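PDB 1VB5: translation initiation factor eIF-2B from Pyrococcus horikoshii, which probably promotes the exchange of GDP for GTP on archaeal initiation factor 2, as a regulatory subunit of the exchange factor aIF2B. Local coordinates for residues R97-I102 with L123-T128; D191-N196 with T254-V259; V216-Y221 with R260-E265. All blocks are in the same frame, centred on the assembly; numbering follows the deposited sequence.

Contact 1 (R97-I102 with L123-T128); sequences RELASI and LEIIRT
Glu124 O, which lies against the methyl of Ala100, takes two hydrogen bonds from Thr128: one from its amide N and one from its hydroxyl, with Thr128 OG1 at 2.8 Å from Glu124 O. The two donors arrive from opposite faces of the carbonyl plane. Thr128 can do this because OG1 sits beside its own backbone N (chi1 -63°), turned back toward the preceding turn; its hydroxyl, already bonded within its own helix, meets Ala100 by van der Waals contact alone. Ala100 CB fits against this pair, 3.8 Å from Glu124 O and 3.8 Å from Thr128 OG1, with Glu124 CB also beside it. So small a residue suits the place, since the CA atoms of Ala100 and Ile125 are 4.2 Å apart. Ile125 CG1 lies 3.9 Å from Ala100 CA, and its CD1 goes on to meet Leu99 CD2 at 3.7 Å; these branched chains fill the buried side, where Leu99 also rests on Ile263. Toward the outer side the carboxylate of Glu124 turns from the interface, and its OE2 receives Arg127 NH1 at 3.2 Å, in the guanidinium plane; Arg127 has a second acidic partner in Glu155. The helix axes approach to 8.0 Å at a crossing angle of -54°, a close helix-helix packing with Ala100 at the point of approach, on one face of the mainly parallel sheet of a Rossmann-like domain.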
ATOM      1  N   ARG B  97     -19.690  -2.968  22.352  1.00 23.44           N
ATOM      2  CA  ARG B  97     -19.383  -2.277  23.603  1.00 28.11           C
ATOM      3  C   ARG B  97     -18.431  -3.075  24.492  1.00 27.54           C
ATOM      4  O   ARG B  97     -17.457  -2.534  25.026  1.00 25.07           O
ATOM      5  CB  ARG B  97     -20.674  -1.982  24.373  1.00 39.66           C
ATOM      6  CG  ARG B  97     -21.407  -0.732  23.904  1.00 59.63           C
ATOM      7  CD  ARG B  97     -20.618   0.516  24.296  1.00 75.65           C
ATOM      8  NE  ARG B  97     -21.245   1.764  23.854  1.00 81.39           N
ATOM      9  CZ  ARG B  97     -20.823   2.976  24.212  1.00 81.43           C
ATOM     10  NH1 ARG B  97     -19.776   3.110  25.020  1.00 76.25           N
ATOM     11  NH2 ARG B  97     -21.445   4.058  23.760  1.00 80.83           N
ATOM     12  N   GLU B  98     -18.710  -4.364  24.649  1.00 22.00           N
ATOM     13  CA  GLU B  98     -17.872  -5.214  25.486  1.00 28.40           C
ATOM     14  C   GLU B  98     -16.484  -5.417  24.874  1.00 22.04           C
ATOM     15  O   GLU B  98     -15.478  -5.428  25.583  1.00 18.26           O
ATOM     16  CB  GLU B  98     -18.553  -6.569  25.708  1.00 32.82           C
ATOM     17  CG  GLU B  98     -17.849  -7.456  26.724  1.00 42.10           C
ATOM     18  CD  GLU B  98     -17.476  -6.705  27.993  1.00 49.17           C
ATOM     19  OE1 GLU B  98     -18.294  -5.878  28.456  1.00 58.05           O
ATOM     20  OE2 GLU B  98     -16.371  -6.945  28.532  1.00 48.08           O
ATOM     21  N   LEU B  99     -16.429  -5.567  23.555  1.00 22.22           N
ATOM     22  CA  LEU B  99     -15.147  -5.763  22.884  1.00 20.58           C
ATOM     23  C   LEU B  99     -14.315  -4.489  23.058  1.00 25.57           C
ATOM     24  O   LEU B  99     -13.115  -4.549  23.353  1.00 21.30           O
ATOM     25  CB  LEU B  99     -15.370  -6.072  21.397  1.00 19.76           C
ATOM     26  CG  LEU B  99     -14.198  -6.608  20.553  1.00 17.60           C
ATOM     27  CD1 LEU B  99     -14.720  -7.075  19.207  1.00 15.58           C
ATOM     28  CD2 LEU B  99     -13.133  -5.536  20.368  1.00 12.50           C
ATOM     29  N   ALA B 100     -14.967  -3.339  22.898  1.00 19.20           N
ATOM     30  CA  ALA B 100     -14.291  -2.052  23.036  1.00 24.76           C
ATOM     31  C   ALA B 100     -13.626  -1.922  24.402  1.00 24.08           C
ATOM     32  O   ALA B 100     -12.475  -1.479  24.505  1.00 27.06           O
ATOM     33  CB  ALA B 100     -15.286  -0.905  22.824  1.00 20.48           C
ATOM     34  N   SER B 101     -14.352  -2.309  25.448  1.00 24.87           N
ATOM     35  CA  SER B 101     -13.830  -2.226  26.807  1.00 23.45           C
ATOM     36  C   SER B 101     -12.587  -3.090  26.987  1.00 18.01           C
ATOM     37  O   SER B 101     -11.636  -2.696  27.667  1.00 21.78           O
ATOM     38  CB  SER B 101     -14.899  -2.658  27.813  1.00 18.55           C
ATOM     39  OG  SER B 101     -14.380  -2.615  29.129  1.00 23.42           O
ATOM     40  N   ILE B 102     -12.602  -4.269  26.379  1.00 22.92           N
ATOM     41  CA  ILE B 102     -11.476  -5.190  26.467  1.00 21.27           C
ATOM     42  C   ILE B 102     -10.300  -4.680  25.624  1.00 26.57           C
ATOM     43  O   ILE B 102      -9.147  -4.758  26.046  1.00 21.50           O
ATOM     44  CB  ILE B 102     -11.893  -6.594  25.992  1.00 26.88           C
ATOM     45  CG1 ILE B 102     -12.949  -7.154  26.953  1.00 23.89           C
ATOM     46  CG2 ILE B 102     -10.666  -7.511  25.903  1.00 18.98           C
ATOM     47  CD1 ILE B 102     -13.542  -8.474  26.531  1.00 20.87           C
ATOM     48  N   LEU B 123     -12.517   1.805  16.035  1.00 14.85           N
ATOM     49  CA  LEU B 123     -12.781   3.190  16.417  1.00 19.90           C
ATOM     50  C   LEU B 123     -13.320   3.281  17.854  1.00 18.42           C
ATOM     51  O   LEU B 123     -12.901   4.140  18.627  1.00 19.56           O
ATOM     52  CB  LEU B 123     -13.782   3.826  15.438  1.00 17.85           C
ATOM     53  CG  LEU B 123     -14.287   5.229  15.803  1.00 23.69           C
ATOM     54  CD1 LEU B 123     -13.104   6.179  15.978  1.00 13.24           C
ATOM     55  CD2 LEU B 123     -15.236   5.737  14.725  1.00 17.82           C
ATOM     56  N   GLU B 124     -14.240   2.392  18.223  1.00 22.85           N
ATOM     57  CA  GLU B 124     -14.778   2.424  19.580  1.00 21.28           C
ATOM     58  C   GLU B 124     -13.744   1.982  20.603  1.00 22.93           C
ATOM     59  O   GLU B 124     -13.782   2.412  21.760  1.00 24.51           O
ATOM     60  CB  GLU B 124     -16.043   1.573  19.693  1.00 23.34           C
ATOM     61  CG  GLU B 124     -17.259   2.232  19.051  1.00 31.86           C
ATOM     62  CD  GLU B 124     -17.414   3.696  19.455  1.00 38.73           C
ATOM     63  OE1 GLU B 124     -17.416   3.984  20.674  1.00 40.84           O
ATOM     64  OE2 GLU B 124     -17.540   4.560  18.556  1.00 36.43           O
ATOM     65  N   ILE B 125     -12.816   1.127  20.183  1.00 20.15           N
ATOM     66  CA  ILE B 125     -11.756   0.685  21.081  1.00 20.15           C
ATOM     67  C   ILE B 125     -10.906   1.909  21.399  1.00 22.64           C
ATOM     68  O   ILE B 125     -10.575   2.181  22.552  1.00 25.69           O
ATOM     69  CB  ILE B 125     -10.834  -0.379  20.421  1.00 16.78           C
ATOM     70  CG1 ILE B 125     -11.584  -1.705  20.267  1.00 19.97           C
ATOM     71  CG2 ILE B 125      -9.575  -0.575  21.261  1.00 14.21           C
ATOM     72  CD1 ILE B 125     -10.756  -2.806  19.609  1.00 16.34           C
ATOM     73  N   ILE B 126     -10.555   2.647  20.355  1.00 23.39           N
ATOM     74  CA  ILE B 126      -9.729   3.835  20.507  1.00 22.82           C
ATOM     75  C   ILE B 126     -10.410   4.914  21.356  1.00 23.37           C
ATOM     76  O   ILE B 126      -9.785   5.510  22.232  1.00 25.28           O
ATOM     77  CB  ILE B 126      -9.335   4.380  19.109  1.00 21.84           C
ATOM     78  CG1 ILE B 126      -8.265   3.463  18.499  1.00 27.55           C
ATOM     79  CG2 ILE B 126      -8.828   5.799  19.206  1.00 19.77           C
ATOM     80  CD1 ILE B 126      -7.940   3.754  17.029  1.00 24.51           C
ATOM     81  N   ARG B 127     -11.692   5.147  21.106  1.00 21.37           N
ATOM     82  CA  ARG B 127     -12.444   6.148  21.851  1.00 23.06           C
ATOM     83  C   ARG B 127     -12.586   5.789  23.327  1.00 24.78           C
ATOM     84  O   ARG B 127     -12.484   6.660  24.196  1.00 23.25           O
ATOM     85  CB  ARG B 127     -13.828   6.334  21.230  1.00 22.63           C
ATOM     86  CG  ARG B 127     -13.823   7.182  19.970  1.00 21.93           C
ATOM     87  CD  ARG B 127     -15.200   7.252  19.334  1.00 19.86           C
ATOM     88  NE  ARG B 127     -15.251   8.320  18.343  1.00 19.54           N
ATOM     89  CZ  ARG B 127     -16.177   8.424  17.396  1.00 18.06           C
ATOM     90  NH1 ARG B 127     -17.140   7.517  17.301  1.00 16.30           N
ATOM     91  NH2 ARG B 127     -16.130   9.435  16.537  1.00 21.72           N
ATOM     92  N   THR B 128     -12.826   4.511  23.608  1.00 24.15           N
ATOM     93  CA  THR B 128     -12.974   4.062  24.986  1.00 24.90           C
ATOM     94  C   THR B 128     -11.655   4.234  25.735  1.00 28.52           C
ATOM     95  O   THR B 128     -11.643   4.593  26.914  1.00 27.25           O
ATOM     96  CB  THR B 128     -13.408   2.577  25.058  1.00 25.73           C
ATOM     97  OG1 THR B 128     -14.700   2.424  24.455  1.00 21.59           O
ATOM     98  CG2 THR B 128     -13.474   2.105  26.514  1.00 17.17           C
TER

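Contact 2 (D191-N196 with T254-V259)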
ATOM      1  N   ASP B 191     -10.244 -21.756   9.889  1.00 15.94           N
ATOM      2  CA  ASP B 191      -8.886 -22.124  10.277  1.00 18.90           C
ATOM      3  C   ASP B 191      -8.072 -20.994  10.926  1.00 20.94           C
ATOM      4  O   ASP B 191      -6.859 -21.100  11.089  1.00 19.58           O
ATOM      5  CB  ASP B 191      -8.128 -22.750   9.083  1.00 24.23           C
ATOM      6  CG  ASP B 191      -8.267 -21.946   7.789  1.00 24.71           C
ATOM      7  OD1 ASP B 191      -9.114 -21.031   7.718  1.00 26.36           O
ATOM      8  OD2 ASP B 191      -7.522 -22.249   6.827  1.00 28.45           O
ATOM      9  N   GLY B 192      -8.751 -19.912  11.303  1.00 22.56           N
ATOM     10  CA  GLY B 192      -8.074 -18.825  11.992  1.00 19.87           C
ATOM     11  C   GLY B 192      -7.421 -17.708  11.202  1.00 18.42           C
ATOM     12  O   GLY B 192      -6.680 -16.907  11.774  1.00 19.18           O
ATOM     13  N   TYR B 193      -7.678 -17.643   9.903  1.00 16.45           N
ATOM     14  CA  TYR B 193      -7.107 -16.591   9.076  1.00 16.84           C
ATOM     15  C   TYR B 193      -8.037 -15.390   9.132  1.00 18.75           C
ATOM     16  O   TYR B 193      -9.241 -15.532   9.390  1.00 15.59           O
ATOM     17  CB  TYR B 193      -6.932 -17.079   7.635  1.00 13.74           C
ATOM     18  CG  TYR B 193      -5.782 -18.054   7.463  1.00 16.83           C
ATOM     19  CD1 TYR B 193      -5.683 -19.191   8.264  1.00 24.08           C
ATOM     20  CD2 TYR B 193      -4.791 -17.838   6.504  1.00 19.08           C
ATOM     21  CE1 TYR B 193      -4.622 -20.093   8.119  1.00 28.70           C
ATOM     22  CE2 TYR B 193      -3.720 -18.735   6.349  1.00 20.26           C
ATOM     23  CZ  TYR B 193      -3.645 -19.857   7.162  1.00 25.05           C
ATOM     24  OH  TYR B 193      -2.593 -20.739   7.039  1.00 30.26           O
ATOM     25  N   VAL B 194      -7.480 -14.208   8.900  1.00 17.33           N
ATOM     26  CA  VAL B 194      -8.254 -12.977   8.961  1.00 15.15           C
ATOM     27  C   VAL B 194      -8.471 -12.337   7.601  1.00 17.18           C
ATOM     28  O   VAL B 194      -7.516 -12.035   6.884  1.00 19.92           O
ATOM     29  CB  VAL B 194      -7.564 -11.942   9.878  1.00 18.24           C
ATOM     30  CG1 VAL B 194      -8.416 -10.674   9.976  1.00 15.94           C
ATOM     31  CG2 VAL B 194      -7.328 -12.542  11.250  1.00 11.41           C
ATOM     32  N   VAL B 195      -9.735 -12.142   7.248  1.00 19.66           N
ATOM     33  CA  VAL B 195     -10.091 -11.508   5.987  1.00 18.70           C
ATOM     34  C   VAL B 195     -10.375 -10.046   6.324  1.00 23.49           C
ATOM     35  O   VAL B 195     -11.186  -9.746   7.208  1.00 21.88           O
ATOM     36  CB  VAL B 195     -11.351 -12.128   5.374  1.00 18.94           C
ATOM     37  CG1 VAL B 195     -11.683 -11.429   4.061  1.00 17.51           C
ATOM     38  CG2 VAL B 195     -11.138 -13.619   5.141  1.00 15.01           C
ATOM     39  N   ASN B 196      -9.696  -9.138   5.636  1.00 16.58           N
ATOM     40  CA  ASN B 196      -9.880  -7.725   5.903  1.00 21.05           C
ATOM     41  C   ASN B 196      -9.478  -6.919   4.679  1.00 16.65           C
ATOM     42  O   ASN B 196      -9.001  -7.476   3.696  1.00 19.62           O
ATOM     43  CB  ASN B 196      -9.038  -7.315   7.125  1.00 18.45           C
ATOM     44  CG  ASN B 196      -9.475  -5.986   7.715  1.00 24.06           C
ATOM     45  OD1 ASN B 196     -10.658  -5.774   7.987  1.00 26.51           O
ATOM     46  ND2 ASN B 196      -8.522  -5.086   7.925  1.00 24.33           N
ATOM     47  N   THR B 254      -4.974 -12.623   5.908  1.00 17.52           N
ATOM     48  CA  THR B 254      -3.784 -12.616   6.744  1.00 11.10           C
ATOM     49  C   THR B 254      -3.683 -13.906   7.564  1.00 16.53           C
ATOM     50  O   THR B 254      -4.596 -14.247   8.324  1.00 16.42           O
ATOM     51  CB  THR B 254      -3.775 -11.425   7.727  1.00 15.98           C
ATOM     52  OG1 THR B 254      -3.777 -10.191   6.998  1.00 17.21           O
ATOM     53  CG2 THR B 254      -2.536 -11.483   8.609  1.00  8.51           C
ATOM     54  N   PRO B 255      -2.573 -14.647   7.410  1.00 15.67           N
ATOM     55  CA  PRO B 255      -2.374 -15.896   8.155  1.00 15.70           C
ATOM     56  C   PRO B 255      -2.369 -15.593   9.648  1.00 16.84           C
ATOM     57  O   PRO B 255      -1.989 -14.493  10.059  1.00 16.07           O
ATOM     58  CB  PRO B 255      -1.004 -16.374   7.673  1.00 16.49           C
ATOM     59  CG  PRO B 255      -0.934 -15.826   6.244  1.00 12.59           C
ATOM     60  CD  PRO B 255      -1.491 -14.431   6.429  1.00 11.54           C
ATOM     61  N   TRP B 256      -2.772 -16.561  10.463  1.00 17.41           N
ATOM     62  CA  TRP B 256      -2.801 -16.338  11.904  1.00 17.68           C
ATOM     63  C   TRP B 256      -1.415 -16.154  12.523  1.00 20.04           C
ATOM     64  O   TRP B 256      -1.285 -15.492  13.551  1.00 16.11           O
ATOM     65  CB  TRP B 256      -3.531 -17.483  12.623  1.00 17.88           C
ATOM     66  CG  TRP B 256      -3.000 -18.859  12.314  1.00 18.01           C
ATOM     67  CD1 TRP B 256      -3.524 -19.758  11.429  1.00 15.34           C
ATOM     68  CD2 TRP B 256      -1.822 -19.471  12.857  1.00 14.73           C
ATOM     69  NE1 TRP B 256      -2.746 -20.890  11.386  1.00 19.60           N
ATOM     70  CE2 TRP B 256      -1.695 -20.741  12.253  1.00 16.69           C
ATOM     71  CE3 TRP B 256      -0.864 -19.071  13.798  1.00 13.05           C
ATOM     72  CZ2 TRP B 256      -0.644 -21.617  12.556  1.00 17.41           C
ATOM     73  CZ3 TRP B 256       0.181 -19.938  14.099  1.00 16.17           C
ATOM     74  CH2 TRP B 256       0.283 -21.198  13.477  1.00 17.77           C
ATOM     75  N   LYS B 257      -0.374 -16.711  11.901  1.00 19.56           N
ATOM     76  CA  LYS B 257       0.965 -16.597  12.481  1.00 18.22           C
ATOM     77  C   LYS B 257       1.507 -15.177  12.598  1.00 15.18           C
ATOM     78  O   LYS B 257       2.565 -14.960  13.185  1.00 19.14           O
ATOM     79  CB  LYS B 257       1.965 -17.498  11.741  1.00 20.36           C
ATOM     80  CG  LYS B 257       2.319 -17.109  10.308  1.00 21.45           C
ATOM     81  CD  LYS B 257       3.214 -18.195   9.718  1.00 24.56           C
ATOM     82  CE  LYS B 257       3.703 -17.879   8.313  1.00 32.62           C
ATOM     83  NZ  LYS B 257       4.527 -19.006   7.766  1.00 24.26           N
ATOM     84  N   TYR B 258       0.781 -14.210  12.052  1.00 16.01           N
ATOM     85  CA  TYR B 258       1.189 -12.812  12.145  1.00 16.42           C
ATOM     86  C   TYR B 258       0.247 -12.057  13.089  1.00 21.04           C
ATOM     87  O   TYR B 258       0.364 -10.844  13.259  1.00 20.34           O
ATOM     88  CB  TYR B 258       1.155 -12.155  10.766  1.00 18.51           C
ATOM     89  CG  TYR B 258       2.057 -12.821   9.757  1.00 17.86           C
ATOM     90  CD1 TYR B 258       1.525 -13.482   8.654  1.00 15.68           C
ATOM     91  CD2 TYR B 258       3.443 -12.787   9.904  1.00 16.58           C
ATOM     92  CE1 TYR B 258       2.349 -14.091   7.714  1.00 19.98           C
ATOM     93  CE2 TYR B 258       4.279 -13.394   8.971  1.00 21.34           C
ATOM     94  CZ  TYR B 258       3.722 -14.041   7.876  1.00 22.98           C
ATOM     95  OH  TYR B 258       4.536 -14.610   6.925  1.00 29.12           O
ATOM     96  N   VAL B 259      -0.677 -12.790  13.709  1.00 18.85           N
ATOM     97  CA  VAL B 259      -1.658 -12.205  14.624  1.00 14.35           C
ATOM     98  C   VAL B 259      -1.398 -12.593  16.081  1.00 16.67           C
ATOM     99  O   VAL B 259      -1.356 -13.783  16.410  1.00 15.84           O
ATOM    100  CB  VAL B 259      -3.088 -12.663  14.239  1.00 18.03           C
ATOM    101  CG1 VAL B 259      -4.116 -12.055  15.189  1.00 15.18           C
ATOM    102  CG2 VAL B 259      -3.391 -12.276  12.788  1.00 12.25           C
TER
HETATM  103  O   HOH W   1      -6.440  -9.578   6.195  1.00 18.46           O
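Tyr193 packs obliquely against both Pro255 and Trp256, the three side chains forming a partly exposed cluster. With its CG beside the backbone N (chi1 -74°), the Tyr193 ring lies against 254-259: CD2 comes 3.5 Å from Pro255 CA, CE2 meets the proline ring at CB, and Trp256 N sits over one ring face. On the opposite flank of the ring, CE1 touches Trp256 CD1 at 3.5 Å. The two aromatic planes are almost perpendicular (89°), but the approach is oblique, neither a stack nor a T-shaped pair. Trp256 holds CG between its backbone N and carbonyl carbon (chi1 54°), which brings CB to 3.3 Å from Gly192 O and CD1 near Asp191 O. Glycine suits that turn because its phi is positive, where a side chain would press on the preceding carbonyl. Beyond this cluster the two segments join as the antiparallel pair of strands 194-197 and 251-254 in a small three-stranded sheet. Val194 and Thr254 form its hydrogen-bonded pair: Val194 N gives a nearly straight bond to Thr254 O, and Thr254 N returns one of 2.8 Å to Val194 O. A water also donates to Val194 O and is hydrogen-bonded to Thr254 OG1. On the face shared by Val194 and Thr254 both residues are beta-branched, as suits an extended chain; Val194 CG2 packs against Val259 CG2 at 4.2 Å, and Thr254 rests on Tyr201 and Ala204 of helix 200-209.

Contact 3 (V216-Y221 with R260-E265); sequences VAAETY and RGIITE
Two torsions bring the carboxylate of Glu265 to Thr220: CG stands between the backbone N and the carbonyl carbon (chi1 70°), and the chain bends again at chi2 (-84°), folding the acid back toward the chain just beyond the end of strand 214-217. This happens at the C-terminal edge of the parallel part of the Rossmann-like sheet, where strands 214-217 and 261-264 run side by side. Val216 N bonds to Gly261 O at 3.0 Å, and Val216 O accepts from Ile263 N nearly along the carbonyl axis, while Ala218 N reaches Ile263 O. Beta-branched Val216 and Ile262 suit the extended backbone and fill one face; on the other, beneath the helices, small Ala217 lets helix 120-131 come close through Thr121 and Ile125, and Ile263 packs on Leu106 of helix 78-106. Past the strand end, Ala218 CB still touches Ile262 CG2 at 3.9 Å, and Glu219 turns its carboxylate to Thr121 OG1. The chain then enters a short 3-10 turn at Thr220, whose amide is taken up by the folded acid: Glu265 OE1 receives Thr220 N at 2.9 Å through its syn lone pair.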
ATOM      1  N   VAL B 216      -6.154  -8.134  16.101  1.00 13.44           N
ATOM      2  CA  VAL B 216      -7.324  -8.043  15.246  1.00 17.98           C
ATOM      3  C   VAL B 216      -8.564  -7.948  16.129  1.00 20.84           C
ATOM      4  O   VAL B 216      -8.721  -8.726  17.067  1.00 19.22           O
ATOM      5  CB  VAL B 216      -7.443  -9.290  14.346  1.00 21.71           C
ATOM      6  CG1 VAL B 216      -8.748  -9.239  13.546  1.00 23.76           C
ATOM      7  CG2 VAL B 216      -6.240  -9.369  13.418  1.00 14.15           C
ATOM      8  N   ALA B 217      -9.428  -6.982  15.843  1.00 21.29           N
ATOM      9  CA  ALA B 217     -10.652  -6.807  16.619  1.00 18.99           C
ATOM     10  C   ALA B 217     -11.812  -7.383  15.825  1.00 19.13           C
ATOM     11  O   ALA B 217     -12.141  -6.884  14.747  1.00 16.72           O
ATOM     12  CB  ALA B 217     -10.892  -5.325  16.895  1.00 19.81           C
ATOM     13  N   ALA B 218     -12.430  -8.434  16.350  1.00 15.32           N
ATOM     14  CA  ALA B 218     -13.548  -9.055  15.654  1.00 17.38           C
ATOM     15  C   ALA B 218     -14.576  -9.650  16.605  1.00 16.68           C
ATOM     16  O   ALA B 218     -14.261 -10.538  17.392  1.00 17.50           O
ATOM     17  CB  ALA B 218     -13.036 -10.137  14.715  1.00 17.97           C
ATOM     18  N   GLU B 219     -15.809  -9.155  16.537  1.00 19.38           N
ATOM     19  CA  GLU B 219     -16.857  -9.693  17.386  1.00 21.22           C
ATOM     20  C   GLU B 219     -17.109 -11.122  16.920  1.00 24.56           C
ATOM     21  O   GLU B 219     -16.829 -11.472  15.770  1.00 22.22           O
ATOM     22  CB  GLU B 219     -18.153  -8.877  17.269  1.00 18.63           C
ATOM     23  CG  GLU B 219     -18.058  -7.472  17.840  1.00 20.92           C
ATOM     24  CD  GLU B 219     -17.580  -6.445  16.822  1.00 29.17           C
ATOM     25  OE1 GLU B 219     -16.963  -6.841  15.812  1.00 25.75           O
ATOM     26  OE2 GLU B 219     -17.817  -5.236  17.040  1.00 28.98           O
ATOM     27  N   THR B 220     -17.635 -11.940  17.823  1.00 20.65           N
ATOM     28  CA  THR B 220     -17.932 -13.333  17.535  1.00 24.55           C
ATOM     29  C   THR B 220     -18.810 -13.567  16.300  1.00 20.87           C
ATOM     30  O   THR B 220     -18.676 -14.589  15.627  1.00 19.21           O
ATOM     31  CB  THR B 220     -18.575 -13.987  18.783  1.00 28.81           C
ATOM     32  OG1 THR B 220     -17.537 -14.346  19.703  1.00 35.20           O
ATOM     33  CG2 THR B 220     -19.385 -15.207  18.413  1.00 41.54           C
ATOM     34  N   TYR B 221     -19.702 -12.633  15.988  1.00 22.73           N
ATOM     35  CA  TYR B 221     -20.561 -12.821  14.825  1.00 22.73           C
ATOM     36  C   TYR B 221     -19.792 -12.594  13.521  1.00 23.31           C
ATOM     37  O   TYR B 221     -20.365 -12.652  12.435  1.00 17.13           O
ATOM     38  CB  TYR B 221     -21.811 -11.922  14.910  1.00 21.63           C
ATOM     39  CG  TYR B 221     -21.558 -10.432  14.844  1.00 26.97           C
ATOM     40  CD1 TYR B 221     -21.283  -9.803  13.628  1.00 27.21           C
ATOM     41  CD2 TYR B 221     -21.575  -9.653  15.998  1.00 25.13           C
ATOM     42  CE1 TYR B 221     -21.028  -8.436  13.565  1.00 28.59           C
ATOM     43  CE2 TYR B 221     -21.319  -8.284  15.948  1.00 27.08           C
ATOM     44  CZ  TYR B 221     -21.044  -7.686  14.728  1.00 26.00           C
ATOM     45  OH  TYR B 221     -20.767  -6.335  14.675  1.00 42.54           O
ATOM     46  N   ARG B 260      -1.209 -11.592  16.944  1.00 14.43           N
ATOM     47  CA  ARG B 260      -0.982 -11.828  18.370  1.00 16.16           C
ATOM     48  C   ARG B 260      -2.253 -12.426  18.971  1.00 15.31           C
ATOM     49  O   ARG B 260      -2.214 -13.422  19.690  1.00 18.44           O
ATOM     50  CB  ARG B 260      -0.696 -10.520  19.120  1.00 21.42           C
ATOM     51  CG  ARG B 260       0.727  -9.981  19.087  1.00 29.41           C
ATOM     52  CD  ARG B 260       1.712 -10.909  19.761  1.00 20.52           C
ATOM     53  NE  ARG B 260       2.092 -11.994  18.869  1.00 20.06           N
ATOM     54  CZ  ARG B 260       2.713 -13.095  19.261  1.00 16.10           C
ATOM     55  NH1 ARG B 260       3.031 -13.257  20.540  1.00 15.21           N
ATOM     56  NH2 ARG B 260       3.007 -14.038  18.373  1.00 18.29           N
ATOM     57  N   GLY B 261      -3.379 -11.781  18.691  1.00 19.08           N
ATOM     58  CA  GLY B 261      -4.651 -12.248  19.211  1.00 12.75           C
ATOM     59  C   GLY B 261      -5.820 -11.570  18.534  1.00 12.25           C
ATOM     60  O   GLY B 261      -5.649 -10.565  17.844  1.00 14.28           O
ATOM     61  N   ILE B 262      -7.006 -12.140  18.713  1.00 13.47           N
ATOM     62  CA  ILE B 262      -8.234 -11.592  18.154  1.00 12.98           C
ATOM     63  C   ILE B 262      -9.074 -11.118  19.339  1.00 19.43           C
ATOM     64  O   ILE B 262      -9.438 -11.911  20.221  1.00 19.79           O
ATOM     65  CB  ILE B 262      -9.003 -12.658  17.360  1.00 14.61           C
ATOM     66  CG1 ILE B 262      -8.097 -13.213  16.252  1.00 14.76           C
ATOM     67  CG2 ILE B 262     -10.280 -12.044  16.768  1.00 11.91           C
ATOM     68  CD1 ILE B 262      -8.648 -14.390  15.496  1.00 13.02           C
ATOM     69  N   ILE B 263      -9.351  -9.820  19.370  1.00 15.61           N
ATOM     70  CA  ILE B 263     -10.121  -9.214  20.451  1.00 16.34           C
ATOM     71  C   ILE B 263     -11.603  -9.426  20.214  1.00 15.47           C
ATOM     72  O   ILE B 263     -12.166  -8.891  19.263  1.00 18.40           O
ATOM     73  CB  ILE B 263      -9.833  -7.700  20.545  1.00 17.34           C
ATOM     74  CG1 ILE B 263      -8.318  -7.464  20.568  1.00 13.15           C
ATOM     75  CG2 ILE B 263     -10.458  -7.125  21.816  1.00 18.55           C
ATOM     76  CD1 ILE B 263      -7.908  -6.014  20.463  1.00 13.80           C
ATOM     77  N   THR B 264     -12.235 -10.230  21.062  1.00 17.76           N
ATOM     78  CA  THR B 264     -13.669 -10.489  20.918  1.00 17.34           C
ATOM     79  C   THR B 264     -14.394  -9.966  22.152  1.00 17.89           C
ATOM     80  O   THR B 264     -13.759  -9.582  23.136  1.00 13.56           O
ATOM     81  CB  THR B 264     -13.976 -11.994  20.802  1.00 22.75           C
ATOM     82  OG1 THR B 264     -13.789 -12.612  22.083  1.00 23.57           O
ATOM     83  CG2 THR B 264     -13.059 -12.656  19.776  1.00 21.11           C
ATOM     84  N   GLU B 265     -15.724  -9.970  22.103  1.00 20.65           N
ATOM     85  CA  GLU B 265     -16.515  -9.492  23.228  1.00 24.16           C
ATOM     86  C   GLU B 265     -16.422 -10.482  24.389  1.00 24.52           C
ATOM     87  O   GLU B 265     -16.834 -10.173  25.502  1.00 26.24           O
ATOM     88  CB  GLU B 265     -17.987  -9.291  22.820  1.00 21.96           C
ATOM     89  CG  GLU B 265     -18.757 -10.577  22.540  1.00 25.22           C
ATOM     90  CD  GLU B 265     -18.573 -11.097  21.124  1.00 31.36           C
ATOM     91  OE1 GLU B 265     -17.537 -10.790  20.489  1.00 32.26           O
ATOM     92  OE2 GLU B 265     -19.466 -11.833  20.652  1.00 32.72           O
TER

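How the contacts relate
Along the chain contact 1 closes before the others open, whereas contacts 2 and 3 interleave: 191-196, 216-221, 254-259 and 260-265 follow in that order, the last two being continuous. Contact 3 lies spatially between its neighbours, its centre about 11 Å from each, while the centres of contacts 1 and 2 are about 21 Å apart and their nearest atoms about 11 Å. Helix 78-106 of contact 1 packs on the main sheet through Ile102 CD1, 3.6 Å from Thr264 O. On the other face, Val194 CG1 and Val259 CG1 of contact 2 meet the two methyls of Val216. Contact 3 thus connects the helix pair on one face of the central sheet with the small antiparallel sheet on the other.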